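Local structure of KLLA0F20702p (5Y5A) at residues D364-I369 and F397-F402. The protein is the yeast telomerase subunit Est1, which probably helps recruit telomerase to telomeres through its interaction with Cdc13. Numbering follows the deposited sequence.
Sequences DLILLI and FIFKFF
L368 projects from helix 339-379 into a socket formed by F397, I398 and F401 of helix 385-410. Its CB points at the neighbouring helix, and with CG anti to the backbone N (chi1 -175°) the branch is set among all three residues. CG lies 3.9 Å from I398 CG1, the two side chains sliding past one another in opposite directions. Beyond it the methyls diverge: CD1 approaches CE2 of the F397 ring obliquely at 3.9 Å and also meets I398 CG1, whereas CD2 settles against the root of F401, 3.6 Å from its CG, touching CB and CD2 as well. I398 CD1 reaches on to the carbonyl O of L368. The F401 ring reaches toward the N-terminal end of segment 364-369, its CE2 4.1 Å from L365 CA and its CZ near D364 CB. On the flank toward helix 421-433, L365 CD1 comes within 3.4 Å of F402 CE1, the side chains crossing at roughly a right angle, and I369 CG1 meets the edge of the same ring at CZ (3.9 Å). Cutting L368 back to an alanine is likely to open a gap between F397 and F401 and take from I398 CG1 the CG and CD1 it packs on. The segment axes run nearly antiparallel (160°), 10.9 Å apart at closest approach, consistent with the helical hairpins of TPR-like folds, the clan to which this Est1 region belongs. I321 of helix 318-325 also packs on L368, and M425 of helix 421-433 on L365. Within the Est1 DNA/RNA-binding family region, the pairing of these two buried segments rests on apolar side-chain packing, with no polar or charged link between them.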
loop_
_atom_site.group_PDB
_atom_site.type_symbol
_atom_site.label_atom_id
_atom_site.label_comp_id
_atom_site.label_asym_id
_atom_site.label_seq_id
_atom_site.Cartn_x
_atom_site.Cartn_y
_atom_site.Cartn_z
ATOM N N ASP A 364 10.273 3.830 -0.495
ATOM C CA ASP A 364 10.528 5.071 0.224
ATOM C C ASP A 364 9.903 6.278 -0.478
ATOM O O ASP A 364 9.357 7.164 0.174
ATOM C CB ASP A 364 12.037 5.297 0.385
ATOM C CG ASP A 364 12.640 4.493 1.529
ATOM O OD1 ASP A 364 11.946 3.622 2.103
ATOM O OD2 ASP A 364 13.829 4.734 1.841
ATOM N N LEU A 365 9.999 6.299 -1.807
ATOM C CA LEU A 365 9.419 7.368 -2.615
ATOM C C LEU A 365 7.908 7.456 -2.427
ATOM O O LEU A 365 7.370 8.524 -2.141
ATOM C CB LEU A 365 9.756 7.158 -4.096
ATOM C CG LEU A 365 9.022 8.075 -5.075
ATOM C CD1 LEU A 365 9.541 9.504 -4.994
ATOM C CD2 LEU A 365 9.118 7.543 -6.507
ATOM N N ILE A 366 7.222 6.328 -2.562
ATOM C CA ILE A 366 5.769 6.313 -2.404
ATOM C C ILE A 366 5.325 6.628 -0.973
ATOM O O ILE A 366 4.370 7.388 -0.767
ATOM C CB ILE A 366 5.191 4.964 -2.821
ATOM C CG1 ILE A 366 5.597 4.656 -4.266
ATOM C CG2 ILE A 366 3.672 4.969 -2.684
ATOM C CD1 ILE A 366 5.589 3.182 -4.570
ATOM N N LEU A 367 6.011 6.050 0.012
ATOM C CA LEU A 367 5.761 6.383 1.414
ATOM C C LEU A 367 5.830 7.902 1.627
ATOM O O LEU A 367 4.940 8.500 2.229
ATOM C CB LEU A 367 6.771 5.681 2.317
ATOM C CG LEU A 367 6.878 6.151 3.768
ATOM C CD1 LEU A 367 5.619 5.788 4.565
ATOM C CD2 LEU A 367 8.111 5.552 4.427
ATOM N N LEU A 368 6.891 8.509 1.104
ATOM C CA LEU A 368 7.144 9.937 1.251
ATOM C C LEU A 368 6.070 10.794 0.584
ATOM O O LEU A 368 5.570 11.754 1.181
ATOM C CB LEU A 368 8.521 10.277 0.672
ATOM C CG LEU A 368 8.996 11.712 0.859
ATOM C CD1 LEU A 368 9.095 12.038 2.348
ATOM C CD2 LEU A 368 10.328 11.927 0.140
ATOM N N ILE A 369 5.719 10.453 -0.654
ATOM C CA ILE A 369 4.635 11.148 -1.359
ATOM C C ILE A 369 3.340 11.047 -0.557
ATOM O O ILE A 369 2.669 12.049 -0.302
ATOM C CB ILE A 369 4.423 10.574 -2.780
ATOM C CG1 ILE A 369 5.466 11.152 -3.732
ATOM C CG2 ILE A 369 3.010 10.897 -3.307
ATOM C CD1 ILE A 369 5.552 10.431 -5.066
ATOM N N PHE A 397 11.683 19.364 1.502
ATOM C CA PHE A 397 12.423 18.139 1.786
ATOM C C PHE A 397 12.051 17.059 0.785
ATOM O O PHE A 397 12.902 16.315 0.309
ATOM C CB PHE A 397 12.156 17.629 3.214
ATOM C CG PHE A 397 12.665 16.234 3.446
ATOM C CD1 PHE A 397 14.034 15.987 3.516
ATOM C CD2 PHE A 397 11.786 15.167 3.558
ATOM C CE1 PHE A 397 14.521 14.691 3.706
ATOM C CE2 PHE A 397 12.256 13.873 3.747
ATOM C CZ PHE A 397 13.631 13.630 3.822
ATOM N N ILE A 398 10.763 16.966 0.480
ATOM C CA ILE A 398 10.299 15.958 -0.461
ATOM C C ILE A 398 10.955 16.167 -1.825
ATOM O O ILE A 398 11.448 15.218 -2.443
ATOM C CB ILE A 398 8.762 15.975 -0.575
ATOM C CG1 ILE A 398 8.162 15.504 0.754
ATOM C CG2 ILE A 398 8.289 15.078 -1.705
ATOM C CD1 ILE A 398 6.678 15.429 0.777
ATOM N N PHE A 399 11.005 17.413 -2.288
ATOM C CA PHE A 399 11.593 17.659 -3.602
ATOM C C PHE A 399 13.115 17.555 -3.566
ATOM O O PHE A 399 13.744 17.254 -4.574
ATOM C CB PHE A 399 11.123 19.008 -4.146
ATOM C CG PHE A 399 9.805 18.914 -4.856
ATOM C CD1 PHE A 399 8.618 18.912 -4.142
ATOM C CD2 PHE A 399 9.756 18.735 -6.227
ATOM C CE1 PHE A 399 7.395 18.794 -4.790
ATOM C CE2 PHE A 399 8.533 18.608 -6.883
ATOM C CZ PHE A 399 7.355 18.644 -6.163
ATOM N N LYS A 400 13.697 17.762 -2.392
ATOM C CA LYS A 400 15.109 17.481 -2.198
ATOM C C LYS A 400 15.369 15.991 -2.457
ATOM O O LYS A 400 16.335 15.622 -3.129
ATOM C CB LYS A 400 15.543 17.872 -0.785
ATOM C CG LYS A 400 17.019 17.666 -0.525
ATOM C CD LYS A 400 17.416 18.138 0.861
ATOM C CE LYS A 400 18.912 17.952 1.071
ATOM N NZ LYS A 400 19.375 18.490 2.380
ATOM N N PHE A 401 14.486 15.146 -1.926
ATOM C CA PHE A 401 14.558 13.696 -2.120
ATOM C C PHE A 401 14.413 13.324 -3.596
ATOM O O PHE A 401 15.160 12.486 -4.110
ATOM C CB PHE A 401 13.471 13.001 -1.296
ATOM C CG PHE A 401 13.603 11.509 -1.246
ATOM C CD1 PHE A 401 14.396 10.904 -0.283
ATOM C CD2 PHE A 401 12.921 10.709 -2.150
ATOM C CE1 PHE A 401 14.514 9.525 -0.221
ATOM C CE2 PHE A 401 13.038 9.324 -2.098
ATOM C CZ PHE A 401 13.832 8.736 -1.137
ATOM N N PHE A 402 13.442 13.955 -4.259
ATOM C CA PHE A 402 13.237 13.811 -5.704
ATOM C C PHE A 402 14.509 14.104 -6.495
ATOM O O PHE A 402 14.974 13.275 -7.271
ATOM C CB PHE A 402 12.133 14.756 -6.205
ATOM C CG PHE A 402 10.735 14.336 -5.843
ATOM C CD1 PHE A 402 10.502 13.277 -4.982
ATOM C CD2 PHE A 402 9.645 15.015 -6.375
ATOM C CE1 PHE A 402 9.216 12.905 -4.660
ATOM C CE2 PHE A 402 8.357 14.647 -6.055
ATOM C CZ PHE A 402 8.141 13.587 -5.192
#